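Local coordinates for protein similar to yteR (Bacilus subtilis) (Clostridium acetobutylicum, PDB 4WU0) that probably acts as a family 105 glycoside hydrolase of the unsaturated rhamnogalacturonyl hydrolase type, cleaving oligosaccharides derived from pectin, at residues Ile13-Thr18 with Asp308-Leu313; His157-Thr162 with Asn224-Ile229; Tyr175-Glu180 with Gly192-Phe197; Tyr205-Ala210 with Ile270-Leu275; Ser245-Gln250 with Lys296-Glu301. All blocks are in the same frame, centred on the assembly; numbering follows the deposited sequence.

Contact 1. Residues Ile13-Thr18 with Asp308-Leu313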
# COMPACT_ATOMS: atom_id res chain seq x y z
N ILE A 13 -8.88 -17.43 -5.18
CA ILE A 13 -10.08 -18.07 -4.67
C ILE A 13 -9.91 -19.59 -4.67
O ILE A 13 -10.14 -20.25 -3.65
CB ILE A 13 -11.34 -17.61 -5.46
CG1 ILE A 13 -11.54 -16.11 -5.22
CG2 ILE A 13 -12.56 -18.40 -5.05
CD1 ILE A 13 -12.58 -15.45 -6.10
N ALA A 14 -9.45 -20.14 -5.79
CA ALA A 14 -9.29 -21.59 -5.92
C ALA A 14 -8.20 -22.16 -5.02
O ALA A 14 -8.32 -23.30 -4.55
CB ALA A 14 -9.02 -21.97 -7.39
N LYS A 15 -7.13 -21.40 -4.79
CA LYS A 15 -6.02 -21.87 -3.96
C LYS A 15 -6.33 -21.63 -2.48
O LYS A 15 -5.54 -22.01 -1.61
CB LYS A 15 -4.72 -21.17 -4.38
CG LYS A 15 -4.19 -21.59 -5.77
CD LYS A 15 -3.01 -20.70 -6.22
CE LYS A 15 -2.61 -20.94 -7.67
NZ LYS A 15 -1.96 -22.24 -7.88
N ASN A 16 -7.47 -21.02 -2.22
CA ASN A 16 -7.93 -20.68 -0.86
C ASN A 16 -6.86 -19.98 -0.02
O ASN A 16 -6.57 -20.38 1.11
CB ASN A 16 -8.48 -21.91 -0.13
CG ASN A 16 -9.41 -21.54 1.00
OD1 ASN A 16 -10.09 -20.50 0.96
ND2 ASN A 16 -9.43 -22.36 2.05
N ILE A 17 -6.28 -18.95 -0.59
CA ILE A 17 -5.28 -18.15 0.11
C ILE A 17 -5.90 -17.59 1.39
O ILE A 17 -7.02 -17.10 1.38
CB ILE A 17 -4.81 -17.00 -0.80
CG1 ILE A 17 -4.21 -17.55 -2.10
CG2 ILE A 17 -3.81 -16.12 -0.10
CD1 ILE A 17 -3.07 -18.50 -1.93
N THR A 18 -5.16 -17.69 2.48
CA THR A 18 -5.64 -17.25 3.78
C THR A 18 -5.80 -15.73 3.83
O THR A 18 -4.83 -14.98 3.63
CB THR A 18 -4.69 -17.68 4.90
OG1 THR A 18 -4.45 -19.09 4.84
CG2 THR A 18 -5.26 -17.34 6.26
N ASP A 308 -2.79 -26.70 -13.23
CA ASP A 308 -4.24 -26.56 -13.34
C ASP A 308 -4.61 -25.32 -14.16
O ASP A 308 -5.79 -25.03 -14.35
CB ASP A 308 -4.88 -26.50 -11.95
CG ASP A 308 -4.25 -25.45 -11.04
OD1 ASP A 308 -3.47 -24.62 -11.54
OD2 ASP A 308 -4.54 -25.45 -9.82
N GLY A 309 -3.60 -24.59 -14.65
CA GLY A 309 -3.83 -23.41 -15.46
C GLY A 309 -4.05 -22.14 -14.66
O GLY A 309 -4.29 -21.07 -15.24
N LEU A 310 -3.96 -22.25 -13.34
CA LEU A 310 -3.96 -21.09 -12.46
C LEU A 310 -2.52 -20.56 -12.37
O LEU A 310 -1.61 -21.08 -13.02
CB LEU A 310 -4.52 -21.47 -11.09
CG LEU A 310 -5.98 -21.98 -11.07
CD1 LEU A 310 -6.40 -22.35 -9.64
CD2 LEU A 310 -6.95 -20.98 -11.67
N ILE A 311 -2.34 -19.47 -11.63
CA ILE A 311 -1.03 -18.82 -11.54
C ILE A 311 -0.60 -18.55 -10.11
O ILE A 311 -1.43 -18.29 -9.22
CB ILE A 311 -0.97 -17.48 -12.34
CG1 ILE A 311 -2.11 -16.55 -11.92
CG2 ILE A 311 -0.98 -17.78 -13.85
CD1 ILE A 311 -2.12 -15.24 -12.64
N ASN A 312 0.71 -18.61 -9.90
CA ASN A 312 1.37 -18.17 -8.67
C ASN A 312 2.07 -16.85 -8.88
O ASN A 312 2.62 -16.59 -9.94
CB ASN A 312 2.46 -19.15 -8.23
CG ASN A 312 1.92 -20.47 -7.76
OD1 ASN A 312 0.73 -20.62 -7.43
ND2 ASN A 312 2.80 -21.45 -7.72
N LEU A 313 2.04 -16.01 -7.86
CA LEU A 313 2.89 -14.83 -7.82
C LEU A 313 4.05 -15.11 -6.87
O LEU A 313 3.85 -15.39 -5.70
CB LEU A 313 2.11 -13.61 -7.34
CG LEU A 313 2.88 -12.28 -7.30
CD1 LEU A 313 3.24 -11.80 -8.67
CD2 LEU A 313 2.06 -11.22 -6.58
O HOH W 1 -3.14 -24.57 -7.89
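Lys-15 lays its side chain across residues 310-312 and is the main bridge between the two segments. From CB the chain leaves with CG anti to the carbonyl carbon (chi1 -69°), starting an extended stem whose CD is the first atom to come near, 3.9 Å from Asn-312 OD1. CE goes deeper: it lies 3.3 Å from the carbonyl O of Ile-311 and 4.0 Å from Leu-310 CB. The bend at chi4 (-70°) then turns NZ aside to a weak hydrogen bond with Asn-312 OD1, 3.2 Å long; that oxygen also accepts from Asn-343 ND2. The contact sits at the C-terminal end of helix 4-14, where Asn-16, at positive phi, closes a Schellman motif, and at the start of strand 311-317, the middle strand of a small antiparallel sheet in this helical glycosidase fold. NZ has two further partners: Thr-306 OG1, and a water 2.6 Å away that donates in turn to Asp-308 OD2. Lys-15 NZ and Asp-308 OD2 themselves stay 4.6 Å apart. Asp-308 OD1 meanwhile accepts from Leu-310 N in an Asx turn, approached from above the carboxylate plane. One residue before the lysine, Ala-14 CB presses tightly on Leu-310 CD1 at 3.5 Å.

Contact 2. Residues His157-Thr162 with Asn224-Ile229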
# COMPACT_ATOMS: atom_id res chain seq x y z
N HIS A 157 -1.50 17.43 4.66
CA HIS A 157 -0.37 17.85 5.50
C HIS A 157 0.48 16.65 5.90
O HIS A 157 1.72 16.73 5.93
CB HIS A 157 -0.92 18.55 6.75
CG HIS A 157 0.14 19.02 7.70
ND1 HIS A 157 0.91 20.14 7.46
CD2 HIS A 157 0.54 18.53 8.89
CE1 HIS A 157 1.73 20.33 8.48
NE2 HIS A 157 1.53 19.36 9.36
N GLN A 158 -0.16 15.51 6.17
CA GLN A 158 0.61 14.33 6.55
C GLN A 158 1.50 13.83 5.42
O GLN A 158 2.65 13.46 5.64
CB GLN A 158 -0.30 13.22 7.04
CG GLN A 158 -1.06 13.68 8.29
CD GLN A 158 -1.49 12.55 9.16
OE1 GLN A 158 -0.72 11.61 9.42
NE2 GLN A 158 -2.73 12.62 9.64
N PHE A 159 0.99 13.86 4.19
CA PHE A 159 1.82 13.51 3.04
C PHE A 159 2.98 14.46 2.85
O PHE A 159 4.09 14.03 2.53
CB PHE A 159 0.99 13.49 1.75
CG PHE A 159 0.20 12.23 1.59
CD1 PHE A 159 0.76 11.13 1.00
CD2 PHE A 159 -1.09 12.14 2.07
CE1 PHE A 159 0.05 9.95 0.85
CE2 PHE A 159 -1.82 10.97 1.94
CZ PHE A 159 -1.25 9.87 1.33
N ILE A 160 2.72 15.76 3.02
CA ILE A 160 3.73 16.78 2.79
C ILE A 160 4.86 16.71 3.83
O ILE A 160 6.02 16.81 3.49
CB ILE A 160 3.08 18.16 2.76
CG1 ILE A 160 2.26 18.30 1.48
CG2 ILE A 160 4.12 19.28 2.84
CD1 ILE A 160 1.27 19.46 1.47
N ILE A 161 4.49 16.53 5.08
CA ILE A 161 5.47 16.43 6.16
C ILE A 161 6.27 15.14 6.01
O ILE A 161 7.47 15.11 6.28
CB ILE A 161 4.79 16.49 7.53
CG1 ILE A 161 4.16 17.86 7.76
CG2 ILE A 161 5.77 16.16 8.66
CD1 ILE A 161 5.11 19.02 7.73
N THR A 162 5.61 14.07 5.60
CA THR A 162 6.31 12.81 5.41
C THR A 162 7.39 12.96 4.33
O THR A 162 8.52 12.53 4.51
CB THR A 162 5.34 11.67 5.08
OG1 THR A 162 4.49 11.48 6.22
CG2 THR A 162 6.06 10.38 4.76
N ASN A 224 -1.95 20.09 -5.99
CA ASN A 224 -0.75 20.20 -6.83
C ASN A 224 0.51 19.77 -6.12
O ASN A 224 1.38 19.15 -6.73
CB ASN A 224 -0.59 21.62 -7.36
CG ASN A 224 -1.59 21.96 -8.41
OD1 ASN A 224 -2.29 21.08 -8.91
ND2 ASN A 224 -1.67 23.24 -8.77
N ALA A 225 0.64 20.09 -4.85
CA ALA A 225 1.80 19.65 -4.09
C ALA A 225 1.93 18.12 -4.07
O ALA A 225 3.02 17.58 -4.25
CB ALA A 225 1.75 20.20 -2.66
N LEU A 226 0.83 17.43 -3.82
CA LEU A 226 0.88 15.97 -3.78
C LEU A 226 1.18 15.40 -5.17
O LEU A 226 1.91 14.42 -5.29
CB LEU A 226 -0.39 15.36 -3.19
CG LEU A 226 -0.39 15.15 -1.68
CD1 LEU A 226 -0.31 16.46 -0.93
CD2 LEU A 226 -1.63 14.36 -1.23
N ILE A 227 0.65 16.02 -6.22
CA ILE A 227 0.95 15.59 -7.57
C ILE A 227 2.44 15.75 -7.87
O ILE A 227 3.07 14.86 -8.45
CB ILE A 227 0.05 16.32 -8.59
CG1 ILE A 227 -1.39 15.83 -8.44
CG2 ILE A 227 0.52 16.10 -10.04
CD1 ILE A 227 -2.43 16.66 -9.17
N LYS A 228 3.02 16.87 -7.44
CA LYS A 228 4.44 17.10 -7.62
C LYS A 228 5.27 16.04 -6.89
O LYS A 228 6.24 15.51 -7.44
CB LYS A 228 4.83 18.51 -7.16
CG LYS A 228 6.31 18.79 -7.27
CD LYS A 228 6.63 20.18 -6.73
CE LYS A 228 8.01 20.65 -7.12
NZ LYS A 228 8.27 22.02 -6.55
N ILE A 229 4.91 15.74 -5.64
CA ILE A 229 5.60 14.71 -4.88
C ILE A 229 5.53 13.38 -5.62
O ILE A 229 6.52 12.67 -5.72
CB ILE A 229 4.98 14.56 -3.46
CG1 ILE A 229 5.26 15.82 -2.63
CG2 ILE A 229 5.50 13.31 -2.74
CD1 ILE A 229 4.51 15.87 -1.31
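Leu-226 reaches from its helix between Phe-159 and Ile-160, giving one methyl to each. The pairing joins helix 152-166 to helix 223-240 in the (alpha/alpha)6 barrel expected for this family. The axes of the two short segments come within 10.2 Å, at 40° with the same general sense, a spacing wide enough for side chains to fill the interface.

Apolar contacts make up the whole cross-segment interaction. Leu-226 CD2 comes to Phe-159 CG at 4.0 Å, oblique to the ring, while the other branch, CD1, lies 4.0 Å from Ile-160 CG1. Both approaches are near right angles between side chains. Ile-160 CG1, anti to the carbonyl carbon (chi1 -71°), carries CD1 on to Ala-225 CB at 4.2 Å. Ile-229 CD1 adds a looser contact, 4.3 Å from Ile-160 CG1. All these separations are ordinary van der Waals values. The far end of the Phe-159 ring runs on past the leucine to Ala-208 and Leu-209 of helix 199-215 and Ala-136 of helix 129-146, tying the pair to the barrel interior.

No hydrogen bond crosses between the two segments; Phe-159 O bonds instead to Tyr-205 OH of helix 199-215. Within helix 152-166, Gln-158 O accepts from two groups of a single residue, Thr-162 N and Thr-162 OG1, which reach it from opposite faces of its carbonyl plane, the hydroxyl at 2.8 Å.

Contact 3. Residues Tyr175-Glu180 with Gly192-Phe197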
# COMPACT_ATOMS: atom_id res chain seq x y z
N TYR A 175 13.26 7.10 2.53
CA TYR A 175 13.61 6.02 3.42
C TYR A 175 12.36 5.40 4.03
O TYR A 175 11.32 6.04 4.15
CB TYR A 175 14.52 6.52 4.54
CG TYR A 175 15.84 7.03 4.05
CD1 TYR A 175 16.91 6.17 3.86
CD2 TYR A 175 16.03 8.37 3.77
CE1 TYR A 175 18.14 6.64 3.41
CE2 TYR A 175 17.24 8.84 3.31
CZ TYR A 175 18.28 7.96 3.14
OH TYR A 175 19.49 8.43 2.69
N HIS A 176 12.49 4.15 4.46
CA HIS A 176 11.38 3.38 5.00
C HIS A 176 10.72 4.07 6.22
O HIS A 176 9.50 4.18 6.30
CB HIS A 176 11.93 2.01 5.39
CG HIS A 176 10.91 1.02 5.87
ND1 HIS A 176 11.26 -0.27 6.21
CD2 HIS A 176 9.58 1.12 6.08
CE1 HIS A 176 10.18 -0.92 6.61
NE2 HIS A 176 9.15 -0.11 6.52
N ALA A 177 11.54 4.57 7.14
CA ALA A 177 11.02 5.12 8.39
C ALA A 177 11.88 6.23 8.96
O ALA A 177 13.06 6.39 8.62
CB ALA A 177 10.87 4.01 9.43
N TYR A 178 11.26 6.95 9.90
CA TYR A 178 11.79 8.15 10.53
C TYR A 178 11.38 8.11 12.00
O TYR A 178 10.22 7.85 12.30
CB TYR A 178 11.17 9.38 9.86
CG TYR A 178 11.36 10.70 10.54
CD1 TYR A 178 12.63 11.24 10.71
CD2 TYR A 178 10.27 11.42 11.00
CE1 TYR A 178 12.80 12.47 11.34
CE2 TYR A 178 10.44 12.66 11.62
CZ TYR A 178 11.70 13.18 11.78
OH TYR A 178 11.85 14.41 12.39
N ASP A 179 12.34 8.34 12.90
CA ASP A 179 12.06 8.48 14.33
C ASP A 179 12.35 9.93 14.73
O ASP A 179 13.50 10.33 14.85
CB ASP A 179 12.94 7.55 15.16
CG ASP A 179 12.62 7.61 16.63
OD1 ASP A 179 11.76 8.41 17.04
OD2 ASP A 179 13.24 6.86 17.40
N GLU A 180 11.30 10.69 14.94
CA GLU A 180 11.42 12.10 15.29
C GLU A 180 12.24 12.30 16.57
O GLU A 180 12.91 13.32 16.74
CB GLU A 180 10.01 12.66 15.48
CG GLU A 180 9.89 14.02 16.01
CD GLU A 180 8.47 14.50 15.86
OE1 GLU A 180 7.66 14.31 16.81
OE2 GLU A 180 8.18 15.01 14.77
N GLY A 192 17.33 11.04 11.87
CA GLY A 192 16.28 10.17 12.39
C GLY A 192 15.85 9.08 11.43
O GLY A 192 14.95 8.31 11.73
N LEU A 193 16.49 9.01 10.28
CA LEU A 193 16.02 8.10 9.23
C LEU A 193 16.62 6.71 9.31
O LEU A 193 17.73 6.51 9.81
CB LEU A 193 16.31 8.69 7.85
CG LEU A 193 15.53 9.99 7.65
CD1 LEU A 193 16.11 10.81 6.52
CD2 LEU A 193 14.04 9.68 7.43
N SER A 194 15.86 5.74 8.80
CA SER A 194 16.34 4.37 8.70
C SER A 194 17.38 4.29 7.57
O SER A 194 17.53 5.24 6.81
CB SER A 194 15.17 3.42 8.46
OG SER A 194 14.50 3.71 7.25
N PRO A 195 18.11 3.17 7.46
CA PRO A 195 19.28 3.18 6.56
C PRO A 195 19.01 3.04 5.06
O PRO A 195 19.88 3.44 4.27
CB PRO A 195 20.09 1.96 7.05
CG PRO A 195 19.66 1.77 8.45
CD PRO A 195 18.21 2.07 8.44
N HIS A 196 17.88 2.44 4.69
CA HIS A 196 17.67 2.04 3.31
C HIS A 196 16.33 2.38 2.70
O HIS A 196 15.31 2.57 3.38
CB HIS A 196 17.88 0.52 3.16
CG HIS A 196 19.32 0.13 3.26
ND1 HIS A 196 20.23 0.45 2.28
CD2 HIS A 196 20.02 -0.50 4.23
CE1 HIS A 196 21.43 0.02 2.63
NE2 HIS A 196 21.32 -0.56 3.82
N PHE A 197 16.36 2.40 1.37
CA PHE A 197 15.16 2.54 0.55
C PHE A 197 14.63 1.15 0.25
O PHE A 197 15.19 0.39 -0.53
CB PHE A 197 15.48 3.27 -0.76
CG PHE A 197 16.23 4.56 -0.57
CD1 PHE A 197 15.69 5.61 0.16
CD2 PHE A 197 17.48 4.71 -1.14
CE1 PHE A 197 16.41 6.78 0.31
CE2 PHE A 197 18.22 5.86 -0.99
CZ PHE A 197 17.68 6.91 -0.26
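The Tyr-175 ring has Phe-197 CE1 over one face, 3.4 Å above the plane and centred on it. The two rings are tilted by 32° with centroids 4.4 Å apart, an oblique aromatic pair. His-196 N lies in the plane of the tyrosine at its edge, with Pro-195 O close by, and Leu-193 CD1 approaches obliquely, 3.7 Å from Tyr-175 CD2. The other tyrosine, Tyr-178, carries Glu-180 N over the centre of one face; its CB meets Leu-193 CD2 at 3.8 Å.

Backbone bonds set this register. Asp-179 N donates to Gly-192 O at 2.9 Å, nearly straight at 168°, and Ser-194 N donates to Ala-177 O, also at 2.9 Å. They flank Tyr-178 and Leu-193, which form a non-hydrogen-bonded antiparallel pair. Strand 177-179, already paired with strand 126-128, therefore gains a single bridge from a loop. Beyond it a side chain takes over: Ser-194 OG, held between its own N and carbonyl carbon (chi1 62°), accepts from Ala-177 N at 3.1 Å. A weak bond from His-176 N to His-196 O, 3.4 Å, ends the series.

Ser-194 thus grips both backbone polar atoms of Ala-177, its N serving the carbonyl and its hydroxyl the N-H, while the ring pair packs beside the backbone at the 175/197 end.

Contact 4. Residues Tyr205-Ala210 with Ile270-Leu275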
# COMPACT_ATOMS: atom_id res chain seq x y z
N TYR A 205 3.92 4.35 -0.45
CA TYR A 205 3.81 5.80 -0.52
C TYR A 205 3.28 6.25 -1.88
O TYR A 205 2.43 7.15 -1.95
CB TYR A 205 5.15 6.48 -0.21
CG TYR A 205 5.05 7.97 0.01
CD1 TYR A 205 4.40 8.50 1.12
CD2 TYR A 205 5.63 8.85 -0.88
CE1 TYR A 205 4.31 9.88 1.32
CE2 TYR A 205 5.57 10.23 -0.66
CZ TYR A 205 4.90 10.72 0.42
OH TYR A 205 4.80 12.07 0.61
N VAL A 206 3.77 5.67 -2.98
CA VAL A 206 3.23 6.07 -4.28
C VAL A 206 1.78 5.62 -4.51
O VAL A 206 0.98 6.36 -5.10
CB VAL A 206 4.14 5.72 -5.49
CG1 VAL A 206 5.45 6.48 -5.37
CG2 VAL A 206 4.41 4.24 -5.61
N MET A 207 1.40 4.45 -4.02
CA MET A 207 -0.01 4.08 -4.06
C MET A 207 -0.85 5.04 -3.24
O MET A 207 -1.94 5.44 -3.67
CB MET A 207 -0.26 2.69 -3.53
CG MET A 207 -1.65 2.27 -3.75
SD MET A 207 -1.84 0.57 -3.26
CE MET A 207 -0.66 -0.08 -4.33
N ALA A 208 -0.36 5.37 -2.05
CA ALA A 208 -1.05 6.28 -1.15
C ALA A 208 -1.29 7.62 -1.82
O ALA A 208 -2.38 8.18 -1.72
CB ALA A 208 -0.28 6.46 0.13
N LEU A 209 -0.27 8.13 -2.51
CA LEU A 209 -0.42 9.40 -3.22
C LEU A 209 -1.48 9.30 -4.32
O LEU A 209 -2.40 10.13 -4.39
CB LEU A 209 0.92 9.86 -3.80
CG LEU A 209 1.96 10.39 -2.80
CD1 LEU A 209 3.36 10.37 -3.39
CD2 LEU A 209 1.61 11.81 -2.41
N ALA A 210 -1.36 8.31 -5.19
CA ALA A 210 -2.29 8.17 -6.29
C ALA A 210 -3.73 8.02 -5.78
O ALA A 210 -4.64 8.64 -6.32
CB ALA A 210 -1.92 6.97 -7.17
N ILE A 270 4.49 -0.10 -7.58
CA ILE A 270 5.07 0.98 -8.39
C ILE A 270 4.40 1.00 -9.75
O ILE A 270 4.07 2.06 -10.28
CB ILE A 270 6.59 0.82 -8.51
CG1 ILE A 270 7.22 1.01 -7.13
CG2 ILE A 270 7.19 1.79 -9.53
CD1 ILE A 270 8.64 0.53 -7.00
N VAL A 271 4.22 -0.17 -10.36
CA VAL A 271 3.57 -0.24 -11.67
C VAL A 271 2.13 0.26 -11.61
O VAL A 271 1.67 0.98 -12.49
CB VAL A 271 3.63 -1.68 -12.22
CG1 VAL A 271 2.76 -1.83 -13.49
CG2 VAL A 271 5.08 -2.02 -12.54
N TYR A 272 1.42 -0.10 -10.56
CA TYR A 272 0.06 0.39 -10.34
C TYR A 272 0.04 1.91 -10.29
O TYR A 272 -0.79 2.54 -10.93
CB TYR A 272 -0.48 -0.18 -9.03
CG TYR A 272 -1.73 0.49 -8.52
CD1 TYR A 272 -2.97 0.21 -9.06
CD2 TYR A 272 -1.66 1.42 -7.50
CE1 TYR A 272 -4.12 0.81 -8.57
CE2 TYR A 272 -2.80 2.02 -7.00
CZ TYR A 272 -4.02 1.71 -7.53
OH TYR A 272 -5.14 2.30 -7.00
N ALA A 273 0.92 2.49 -9.48
CA ALA A 273 0.96 3.95 -9.36
C ALA A 273 1.33 4.64 -10.68
O ALA A 273 0.79 5.71 -10.99
CB ALA A 273 1.92 4.35 -8.25
N LEU A 274 2.24 4.05 -11.45
CA LEU A 274 2.59 4.60 -12.76
C LEU A 274 1.37 4.61 -13.66
O LEU A 274 1.06 5.62 -14.30
CB LEU A 274 3.70 3.80 -13.45
CG LEU A 274 5.10 3.80 -12.86
CD1 LEU A 274 5.99 2.81 -13.62
CD2 LEU A 274 5.71 5.19 -12.93
N LEU A 275 0.70 3.47 -13.73
CA LEU A 275 -0.44 3.32 -14.62
C LEU A 275 -1.60 4.22 -14.21
O LEU A 275 -2.18 4.92 -15.03
CB LEU A 275 -0.91 1.86 -14.67
CG LEU A 275 0.02 0.93 -15.48
CD1 LEU A 275 -0.30 -0.52 -15.12
CD2 LEU A 275 -0.09 1.16 -16.98
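Met-207 and Ala-273 have the closest CA atoms of the two segments, 5.4 Å apart, and around them the packing is tight. Val-206 CG2 sits 3.6 Å from Ala-273 CB, the small alanine allowing the axes of the two short segments to approach to 8.6 Å. Beside this, the methionine crosses the side chain of Tyr-272 at about a right angle. Extended through chi1 and chi2, it brings CG to 3.5 Å from Tyr-272 CE2; the turn at chi3 (-59°) then folds the methyl back, so that CE reaches 3.6 Å from Tyr-272 CD2. The sulfur is less close: SD stands 45° off the ring normal, an oblique Met-aromatic contact in which the flanking carbons do most of the touching.

The looser part lies toward Ile-270, whose CA is 4.3 Å from Val-206 CG2 and whose CB points away. Even here no solvent side opens, for every touching residue is buried. The polar end of Tyr-272, its OH, is hydrogen-bonded to Asp-211 OD1, just past the end of 205-210, which adds a polar link between the two helices; a second bond, to Lys-276 NZ, stays within the tyrosine's own helix.

Two near-parallel helices, inclined by 28° and meeting close to the centre of the chain, are consistent with the inner ring of the (alpha/alpha)6 barrel.

Contact 5. Residues Ser245-Gln250 with Lys296-Glu301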
# COMPACT_ATOMS: atom_id res chain seq x y z
N SER A 245 15.13 -6.32 -16.44
CA SER A 245 13.83 -6.86 -16.07
C SER A 245 12.69 -5.84 -16.14
O SER A 245 11.53 -6.21 -16.26
CB SER A 245 13.89 -7.41 -14.66
OG SER A 245 14.03 -6.36 -13.72
N LYS A 246 13.04 -4.56 -16.01
CA LYS A 246 12.08 -3.46 -15.93
C LYS A 246 11.29 -3.41 -14.63
O LYS A 246 10.28 -2.71 -14.56
CB LYS A 246 11.12 -3.44 -17.13
CG LYS A 246 11.83 -3.45 -18.47
CD LYS A 246 12.86 -2.34 -18.59
CE LYS A 246 13.50 -2.34 -19.98
NZ LYS A 246 14.76 -1.54 -20.05
N VAL A 247 11.77 -4.11 -13.60
CA VAL A 247 11.14 -4.06 -12.29
C VAL A 247 12.16 -3.57 -11.24
O VAL A 247 13.21 -3.00 -11.61
CB VAL A 247 10.40 -5.37 -11.94
CG1 VAL A 247 9.42 -5.72 -13.09
CG2 VAL A 247 11.35 -6.53 -11.68
N TRP A 248 11.82 -3.74 -9.96
CA TRP A 248 12.54 -3.10 -8.88
C TRP A 248 13.05 -4.08 -7.82
O TRP A 248 12.45 -5.12 -7.59
CB TRP A 248 11.67 -2.01 -8.23
CG TRP A 248 11.56 -0.79 -9.10
CD1 TRP A 248 12.34 0.32 -9.03
CD2 TRP A 248 10.62 -0.56 -10.16
NE1 TRP A 248 11.97 1.21 -9.99
CE2 TRP A 248 10.92 0.71 -10.70
CE3 TRP A 248 9.57 -1.30 -10.71
CZ2 TRP A 248 10.19 1.27 -11.78
CZ3 TRP A 248 8.86 -0.76 -11.78
CH2 TRP A 248 9.19 0.51 -12.31
N TYR A 249 14.16 -3.70 -7.19
CA TYR A 249 14.79 -4.48 -6.14
C TYR A 249 14.22 -4.23 -4.76
O TYR A 249 13.68 -3.16 -4.46
CB TYR A 249 16.28 -4.16 -6.08
CG TYR A 249 17.06 -4.74 -7.22
CD1 TYR A 249 17.55 -6.03 -7.14
CD2 TYR A 249 17.31 -4.00 -8.37
CE1 TYR A 249 18.28 -6.57 -8.17
CE2 TYR A 249 18.04 -4.53 -9.40
CZ TYR A 249 18.49 -5.83 -9.30
OH TYR A 249 19.22 -6.38 -10.33
N GLN A 250 14.36 -5.25 -3.90
CA GLN A 250 14.05 -5.14 -2.47
C GLN A 250 14.72 -3.93 -1.81
O GLN A 250 14.05 -3.15 -1.13
CB GLN A 250 14.48 -6.44 -1.78
CG GLN A 250 14.54 -6.45 -0.28
CD GLN A 250 13.19 -6.68 0.36
OE1 GLN A 250 12.15 -6.38 -0.24
NE2 GLN A 250 13.18 -7.14 1.60
N LYS A 296 4.57 -5.76 -17.99
CA LYS A 296 4.94 -7.03 -18.59
C LYS A 296 6.14 -7.66 -17.86
O LYS A 296 6.25 -8.88 -17.74
CB LYS A 296 5.21 -6.85 -20.08
CG LYS A 296 3.90 -6.76 -20.86
CD LYS A 296 4.09 -6.77 -22.35
CE LYS A 296 4.80 -5.51 -22.76
NZ LYS A 296 4.89 -5.34 -24.24
N GLY A 297 7.01 -6.81 -17.31
CA GLY A 297 8.10 -7.28 -16.49
C GLY A 297 7.64 -7.98 -15.23
O GLY A 297 8.26 -8.94 -14.78
N LEU A 298 6.56 -7.52 -14.63
CA LEU A 298 6.01 -8.24 -13.47
C LEU A 298 5.65 -9.69 -13.85
O LEU A 298 5.90 -10.63 -13.10
CB LEU A 298 4.74 -7.54 -12.98
CG LEU A 298 4.81 -6.09 -12.56
CD1 LEU A 298 3.42 -5.63 -12.19
CD2 LEU A 298 5.73 -5.95 -11.38
N ILE A 299 5.00 -9.86 -14.98
CA ILE A 299 4.59 -11.18 -15.43
C ILE A 299 5.81 -12.04 -15.69
O ILE A 299 5.89 -13.21 -15.26
CB ILE A 299 3.78 -11.11 -16.74
CG1 ILE A 299 2.56 -10.18 -16.59
CG2 ILE A 299 3.35 -12.49 -17.21
CD1 ILE A 299 1.59 -10.57 -15.53
N ASN A 300 6.77 -11.47 -16.43
CA ASN A 300 7.97 -12.22 -16.78
C ASN A 300 8.76 -12.68 -15.54
O ASN A 300 9.21 -13.81 -15.47
CB ASN A 300 8.90 -11.37 -17.67
CG ASN A 300 8.32 -11.11 -19.04
OD1 ASN A 300 7.47 -11.85 -19.52
ND2 ASN A 300 8.79 -10.04 -19.68
N GLU A 301 8.93 -11.79 -14.57
CA GLU A 301 9.79 -12.10 -13.43
C GLU A 301 9.09 -12.89 -12.33
O GLU A 301 9.74 -13.66 -11.60
CB GLU A 301 10.33 -10.83 -12.80
CG GLU A 301 11.20 -10.00 -13.71
CD GLU A 301 12.40 -10.76 -14.26
OE1 GLU A 301 13.03 -11.50 -13.49
OE2 GLU A 301 12.72 -10.58 -15.45
O HOH W 2 11.19 -8.79 -17.22
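Glu-301 reaches Ser-245 by way of its first two torsions: chi1 (-62°) sets CG anti to the carbonyl carbon, and the bend at chi2 (-57°) curls the carboxylate back, so that OE2 stops 3.5 Å from Ser-245 CB. The serine hydroxyl, between its backbone N and carbonyl carbon (chi1 69°), is directed elsewhere: OG accepts from Val-247 N at 3.2 Å, closing an ST turn, and is hydrogen-bonded to Asp-242 OD2. The carboxylate and the loop backbone are instead joined through a water, which donates to Glu-301 OE2 at 2.9 Å and to Ser-245 O at 2.8 Å.

This turn belongs to the connection between helix 223-240 and helix 264-279, and it rests on the last turns of helix 288-302 in the helical barrel. Contact is intimate at Gly-297, which has no side chain: its CA makes a CA-H...O contact with Ser-245 O at 3.6 Å, and its carbonyl C lies 3.6 Å from Val-247 CG1. The two methyls of Val-247 divide the work. CG1 follows the helix backbone from Gly-297 to Leu-298 and comes within 4.1 Å of Leu-298 CD2; CG2 touches Glu-301 CG, the aliphatic part of the folded glutamate. Ser-267, at the start of helix 264-279, lies against both Val-247 and Leu-298.

Contact 1 joins the N-terminal region to residues 308-313, late in the chain, and the other four are nested inside its loop. Contacts 2 and 4 alternate in sequence and touch: helix 199-215 of contact 4 follows the loop of contact 3, and its Leu-209 and Ala-208 meet Phe-159 of contact 2, with centres 14 Å apart. Contacts 4 and 5 also alternate and touch, helix to helix through Val-271 on Leu-298, and through the loop residue Trp-248 on Ile-270. Contacts 1 and 2 lie about 37 Å apart (centres), on opposite sides of the chain's centre. Contacts 2 and 4 each join helices two apart in sequence, so the barrel's helix pairs interleave, with contacts 1, 3 and 5 farther out.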